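Local coordinates for protein oxalate oxidase 1 (Hordeum vulgare, PDB 1FI2) that oxidises oxalate with molecular oxygen to carbon dioxide and hydrogen peroxide at a manganese centre, and also has superoxide dismutase activity, at residues T67-S73 with F153-P158; P91-E95 with R133-Q139. One frame throughout, in Å; residues are numbered along the deposited sequence.

Followed from the N terminus, the chain first passes through 67-73, the end of the loop between strands 54-59 and 73-79; this loop meets 153-158, 80 residues later in the chain and beyond most of the barrel strands, so contact 1 closes the wider loop. Contact 2, which joins 91-95 to 133-139, is nested inside it. Contact 1 ties the start of strand 73-79 to the end of strand 147-153, neighbours in one sheet. Contact 2 links the entry to strand 95-101 of that sheet with strand 137-141 of the other, across the manganese. The two touch directly: N154 OD1 lies 2.6 Å from T94 N, probably a hydrogen bond. Both also border a second subunit of the hexamer.

Contact 1 (T67-S73 with F153-P158)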
loop_
_atom_site.group_PDB
_atom_site.type_symbol
_atom_site.label_atom_id
_atom_site.label_comp_id
_atom_site.label_asym_id
_atom_site.label_seq_id
_atom_site.Cartn_x
_atom_site.Cartn_y
_atom_site.Cartn_z
ATOM N N THR A 67 -4.116 -15.491 -11.399
ATOM C CA THR A 67 -3.599 -14.163 -11.131
ATOM C C THR A 67 -4.139 -13.579 -9.827
ATOM O O THR A 67 -3.574 -12.602 -9.318
ATOM C CB THR A 67 -3.927 -13.152 -12.250
ATOM O OG1 THR A 67 -5.348 -13.003 -12.388
ATOM C CG2 THR A 67 -3.349 -13.613 -13.579
ATOM N N ASN A 68 -5.219 -14.132 -9.291
ATOM C CA ASN A 68 -5.804 -13.618 -8.053
ATOM C C ASN A 68 -4.746 -13.424 -6.985
ATOM O O ASN A 68 -3.935 -14.303 -6.690
ATOM C CB ASN A 68 -6.889 -14.581 -7.566
ATOM C CG ASN A 68 -7.791 -14.024 -6.491
ATOM O OD1 ASN A 68 -8.234 -12.877 -6.544
ATOM N ND2 ASN A 68 -8.086 -14.844 -5.486
ATOM N N THR A 69 -4.729 -12.261 -6.355
ATOM C CA THR A 69 -3.847 -11.786 -5.322
ATOM C C THR A 69 -2.423 -11.447 -5.772
ATOM O O THR A 69 -1.673 -10.868 -4.971
ATOM C CB THR A 69 -3.678 -12.698 -4.081
ATOM O OG1 THR A 69 -2.848 -13.823 -4.415
ATOM C CG2 THR A 69 -4.996 -13.164 -3.497
ATOM N N LEU A 70 -2.033 -11.732 -7.006
ATOM C CA LEU A 70 -0.669 -11.541 -7.464
ATOM C C LEU A 70 -0.357 -10.169 -8.029
ATOM O O LEU A 70 0.804 -9.851 -8.300
ATOM C CB LEU A 70 -0.304 -12.639 -8.475
ATOM C CG LEU A 70 -0.444 -14.084 -7.978
ATOM C CD1 LEU A 70 0.054 -15.042 -9.052
ATOM C CD2 LEU A 70 0.299 -14.308 -6.668
ATOM N N GLY A 71 -1.371 -9.329 -8.182
ATOM C CA GLY A 71 -1.239 -7.967 -8.621
ATOM C C GLY A 71 -0.966 -7.753 -10.086
ATOM O O GLY A 71 -0.433 -6.696 -10.405
ATOM N N VAL A 72 -1.227 -8.674 -10.995
ATOM C CA VAL A 72 -0.932 -8.518 -12.407
ATOM C C VAL A 72 -1.994 -9.191 -13.282
ATOM O O VAL A 72 -2.800 -9.996 -12.823
ATOM C CB VAL A 72 0.423 -9.123 -12.831
ATOM C CG1 VAL A 72 1.636 -8.349 -12.343
ATOM C CG2 VAL A 72 0.508 -10.575 -12.361
ATOM N N SER A 73 -2.024 -8.767 -14.541
ATOM C CA SER A 73 -2.899 -9.353 -15.550
ATOM C C SER A 73 -2.470 -8.854 -16.929
ATOM O O SER A 73 -1.590 -7.998 -17.025
ATOM C CB SER A 73 -4.367 -9.042 -15.292
ATOM O OG SER A 73 -4.660 -7.683 -15.554
ATOM N N PHE A 153 -0.753 -5.248 -16.974
ATOM C CA PHE A 153 -1.277 -4.266 -16.045
ATOM C C PHE A 153 -0.778 -4.586 -14.635
ATOM O O PHE A 153 -0.522 -5.742 -14.307
ATOM C CB PHE A 153 -2.805 -4.254 -15.979
ATOM C CG PHE A 153 -3.499 -3.976 -17.281
ATOM C CD1 PHE A 153 -3.840 -5.014 -18.130
ATOM C CD2 PHE A 153 -3.803 -2.675 -17.654
ATOM C CE1 PHE A 153 -4.469 -4.764 -19.335
ATOM C CE2 PHE A 153 -4.431 -2.420 -18.859
ATOM C CZ PHE A 153 -4.771 -3.462 -19.697
ATOM N N ASN A 154 -0.840 -3.572 -13.780
ATOM C CA ASN A 154 -0.427 -3.772 -12.390
ATOM C C ASN A 154 -1.632 -3.940 -11.472
ATOM O O ASN A 154 -1.665 -3.495 -10.335
ATOM C CB ASN A 154 0.511 -2.681 -11.939
ATOM C CG ASN A 154 0.056 -1.273 -11.738
ATOM O OD1 ASN A 154 -0.819 -0.780 -12.426
ATOM N ND2 ASN A 154 0.708 -0.633 -10.763
ATOM N N SER A 155 -2.592 -4.701 -11.969
ATOM C CA SER A 155 -3.795 -5.077 -11.270
ATOM C C SER A 155 -4.328 -6.371 -11.887
ATOM O O SER A 155 -4.167 -6.618 -13.083
ATOM C CB SER A 155 -4.892 -4.011 -11.350
ATOM O OG SER A 155 -6.059 -4.491 -10.686
ATOM N N GLN A 156 -4.995 -7.176 -11.067
ATOM C CA GLN A 156 -5.639 -8.397 -11.537
ATOM C C GLN A 156 -6.949 -8.058 -12.251
ATOM O O GLN A 156 -7.529 -8.884 -12.953
ATOM C CB GLN A 156 -5.926 -9.349 -10.370
ATOM C CG GLN A 156 -6.978 -8.840 -9.394
ATOM C CD GLN A 156 -7.215 -9.792 -8.238
ATOM O OE1 GLN A 156 -6.259 -10.228 -7.604
ATOM N NE2 GLN A 156 -8.475 -10.100 -7.952
ATOM N N ASN A 157 -7.450 -6.850 -12.032
ATOM C CA ASN A 157 -8.698 -6.377 -12.618
ATOM C C ASN A 157 -8.621 -4.869 -12.812
ATOM O O ASN A 157 -9.177 -4.079 -12.048
ATOM C CB ASN A 157 -9.848 -6.764 -11.683
ATOM C CG ASN A 157 -11.222 -6.523 -12.258
ATOM O OD1 ASN A 157 -12.183 -6.209 -11.545
ATOM N ND2 ASN A 157 -11.325 -6.689 -13.569
ATOM N N PRO A 158 -7.911 -4.425 -13.852
ATOM C CA PRO A 158 -7.730 -3.019 -14.131
ATOM C C PRO A 158 -9.013 -2.237 -14.354
ATOM O O PRO A 158 -9.102 -1.069 -13.962
ATOM C CB PRO A 158 -6.838 -2.971 -15.369
ATOM C CG PRO A 158 -6.822 -4.340 -15.935
ATOM C CD PRO A 158 -7.197 -5.284 -14.828
HETATM O O HOH W 1 -3.946 -8.801 -7.280
#
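Q156 meets N68 and T69 through side-chain hydrogen bonds: it runs extended beyond CG alongside N68, and both ends of its amide are used. Its OE1 accepts from T69 N at 2.8 Å, with a fairly straight N-H...O angle of 159°, and a water that takes the G71 N-H donates to the same oxygen. Its NE2 gives a more bent bond to N68 OD1 at 3.1 Å; the donor lies in the carbonyl plane of N68 although the two amide planes are 58° apart. N68 ND2 in turn reaches the carbonyls of C10 and H24. An alanine in place of Q156 would probably leave T69 N and N68 OD1 without these mates and the bridging water with one anchor fewer, so that the side of the T67 to L70 type II turn facing 153-158 loses its hold. In the backbone, F153 N donates to S73 O at 2.9 Å, whereas the return bond from S73 N to F153 O is weak at 3.4 Å; together they make an antiparallel hydrogen-bonded pair. The S73 side chain turns its OG between the backbone N and carbonyl carbon (chi1 72°), from where it donates to S155 O at 2.7 Å, in the carbonyl plane. Packing completes the contact: P158 CD lies against that OG at 3.6 Å, and P158 CG sits over one face of the F153 ring near its rim. F153 also meets H90 edge-to-face, which places this junction of strands 73-79 and 147-153 beside the manganese site of the cupin barrel.

Contact 2 (P91-E95 with R133-Q139); sequences PRATE and RGLMHFQ. With MN (manganese (II) ion), chain B.
E95 and H137 meet at the manganese ion of the cupin beta-barrel, where E95 OE1 and H137 NE2 each bind the metal at 2.2 Å. These two ligand atoms are 3.1 Å apart because they share the ion, not because they bond to each other, and the carboxylate and imidazole planes stand 69° apart. H88, H90 and two waters complete the six-coordinate site. The E95 carboxylate is monodentate: OE2 stays 3.4 Å from the manganese and accepts instead from a metal-bound water. E95 gets there as an extended chain, its CG anti to the backbone N (chi1 171°). In the second shell, Q139 NE2 donates to the same water at 2.8 Å, while Q139 OE1 is engaged by N85, an oxalate-binding residue. The far side of the H137 ring is fixed by ND1, which donates to L135 O and so helps set the rotation that aims NE2 at the metal. Farther out, the two backbones come closest at T94 and R133, and the segments run at 48° to each other. R133 N makes a weak bond to T94 OG1, a hydroxyl shared with L70 O of a second subunit, and A93 CA packs over one face of the R133 guanidinium, near its rim. At the edge of that group, in its plane, a water takes a hydrogen bond from R133 NH2 at 3.0 Å and can donate to R92 O, 2.9 Å from the water oxygen.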
loop_
_atom_site.group_PDB
_atom_site.type_symbol
_atom_site.label_atom_id
_atom_site.label_comp_id
_atom_site.label_asym_id
_atom_site.label_seq_id
_atom_site.Cartn_x
_atom_site.Cartn_y
_atom_site.Cartn_z
ATOM N N PRO A 91 -9.314 2.414 -14.522
ATOM C CA PRO A 91 -9.461 3.024 -13.228
ATOM C C PRO A 91 -8.510 2.541 -12.154
ATOM O O PRO A 91 -8.333 3.268 -11.170
ATOM C CB PRO A 91 -10.902 2.714 -12.809
ATOM C CG PRO A 91 -11.371 1.627 -13.702
ATOM C CD PRO A 91 -10.542 1.704 -14.954
ATOM N N ARG A 92 -8.006 1.310 -12.246
ATOM C CA ARG A 92 -7.208 0.761 -11.154
ATOM C C ARG A 92 -5.839 0.245 -11.555
ATOM O O ARG A 92 -5.279 -0.593 -10.827
ATOM C CB ARG A 92 -8.031 -0.343 -10.460
ATOM C CG ARG A 92 -9.221 0.168 -9.661
ATOM C CD ARG A 92 -10.077 -0.952 -9.110
ATOM N NE ARG A 92 -10.592 -1.843 -10.123
ATOM C CZ ARG A 92 -11.689 -1.744 -10.852
ATOM N NH1 ARG A 92 -12.531 -0.726 -10.723
ATOM N NH2 ARG A 92 -11.952 -2.704 -11.728
ATOM N N ALA A 93 -5.235 0.781 -12.621
ATOM C CA ALA A 93 -3.907 0.304 -12.990
ATOM C C ALA A 93 -3.173 1.094 -14.064
ATOM O O ALA A 93 -3.755 1.706 -14.947
ATOM C CB ALA A 93 -4.025 -1.135 -13.513
ATOM N N THR A 94 -1.853 0.923 -14.027
ATOM C CA THR A 94 -0.935 1.372 -15.063
ATOM C C THR A 94 -0.839 0.251 -16.100
ATOM O O THR A 94 -0.887 -0.923 -15.739
ATOM C CB THR A 94 0.473 1.639 -14.499
ATOM O OG1 THR A 94 0.451 2.737 -13.572
ATOM C CG2 THR A 94 1.476 1.964 -15.602
ATOM N N GLU A 95 -0.709 0.604 -17.368
ATOM C CA GLU A 95 -0.573 -0.372 -18.444
ATOM C C GLU A 95 0.806 -0.243 -19.088
ATOM O O GLU A 95 1.326 0.858 -19.273
ATOM C CB GLU A 95 -1.672 -0.171 -19.485
ATOM C CG GLU A 95 -1.560 -0.962 -20.773
ATOM C CD GLU A 95 -2.577 -0.546 -21.816
ATOM O OE1 GLU A 95 -3.494 0.230 -21.475
ATOM O OE2 GLU A 95 -2.480 -0.965 -22.986
ATOM N N ARG A 133 -1.578 5.133 -14.680
ATOM C CA ARG A 133 -2.834 4.838 -14.005
ATOM C C ARG A 133 -3.887 5.916 -14.156
ATOM O O ARG A 133 -3.688 7.096 -13.870
ATOM C CB ARG A 133 -2.398 4.522 -12.574
ATOM C CG ARG A 133 -2.779 5.375 -11.418
ATOM C CD ARG A 133 -2.310 4.905 -10.060
ATOM N NE ARG A 133 -2.238 3.506 -9.779
ATOM C CZ ARG A 133 -2.975 2.475 -9.474
ATOM N NH1 ARG A 133 -4.287 2.458 -9.302
ATOM N NH2 ARG A 133 -2.382 1.290 -9.288
ATOM N N GLY A 134 -5.044 5.551 -14.716
ATOM C CA GLY A 134 -6.198 6.395 -14.865
ATOM C C GLY A 134 -6.247 7.469 -15.921
ATOM O O GLY A 134 -7.210 8.253 -15.957
ATOM N N LEU A 135 -5.259 7.545 -16.805
ATOM C CA LEU A 135 -5.248 8.569 -17.844
ATOM C C LEU A 135 -5.919 8.076 -19.120
ATOM O O LEU A 135 -5.863 6.887 -19.430
ATOM C CB LEU A 135 -3.815 9.013 -18.142
ATOM C CG LEU A 135 -3.039 9.632 -16.976
ATOM C CD1 LEU A 135 -1.643 10.055 -17.413
ATOM C CD2 LEU A 135 -3.779 10.830 -16.393
ATOM N N MET A 136 -6.532 8.994 -19.859
ATOM C CA MET A 136 -7.170 8.641 -21.129
ATOM C C MET A 136 -6.114 8.306 -22.179
ATOM O O MET A 136 -5.061 8.949 -22.242
ATOM C CB MET A 136 -8.085 9.782 -21.591
ATOM C CG MET A 136 -9.054 9.370 -22.691
ATOM S SD MET A 136 -10.053 10.720 -23.347
ATOM C CE MET A 136 -10.858 11.310 -21.860
ATOM N N HIS A 137 -6.373 7.278 -22.988
ATOM C CA HIS A 137 -5.423 6.867 -24.023
ATOM C C HIS A 137 -6.128 6.096 -25.131
ATOM O O HIS A 137 -7.278 5.678 -24.959
ATOM C CB HIS A 137 -4.292 6.038 -23.408
ATOM C CG HIS A 137 -4.732 4.792 -22.706
ATOM N ND1 HIS A 137 -5.460 4.834 -21.535
ATOM C CD2 HIS A 137 -4.547 3.476 -22.980
ATOM C CE1 HIS A 137 -5.707 3.611 -21.129
ATOM N NE2 HIS A 137 -5.172 2.749 -21.982
ATOM N N PHE A 138 -5.464 5.916 -26.265
ATOM C CA PHE A 138 -6.051 5.200 -27.393
ATOM C C PHE A 138 -4.969 4.636 -28.310
ATOM O O PHE A 138 -3.799 4.999 -28.184
ATOM C CB PHE A 138 -6.906 6.168 -28.229
ATOM C CG PHE A 138 -6.133 7.300 -28.855
ATOM C CD1 PHE A 138 -5.510 7.156 -30.086
ATOM C CD2 PHE A 138 -6.033 8.522 -28.210
ATOM C CE1 PHE A 138 -4.804 8.196 -30.656
ATOM C CE2 PHE A 138 -5.325 9.570 -28.775
ATOM C CZ PHE A 138 -4.704 9.408 -29.998
ATOM N N GLN A 139 -5.366 3.764 -29.226
ATOM C CA GLN A 139 -4.472 3.193 -30.226
ATOM C C GLN A 139 -5.217 3.213 -31.569
ATOM O O GLN A 139 -6.424 2.989 -31.603
ATOM C CB GLN A 139 -3.966 1.788 -29.946
ATOM C CG GLN A 139 -2.977 1.642 -28.798
ATOM C CD GLN A 139 -3.693 1.384 -27.485
ATOM O OE1 GLN A 139 -4.758 0.754 -27.463
ATOM N NE2 GLN A 139 -3.144 1.874 -26.381
HETATM MN MN MN B . -5.476 0.563 -22.328
HETATM O O HOH W 2 -3.249 -1.605 -9.017
HETATM O O HOH W 3 -4.338 0.494 -24.248
HETATM O O HOH W 4 -6.356 -1.663 -22.775
#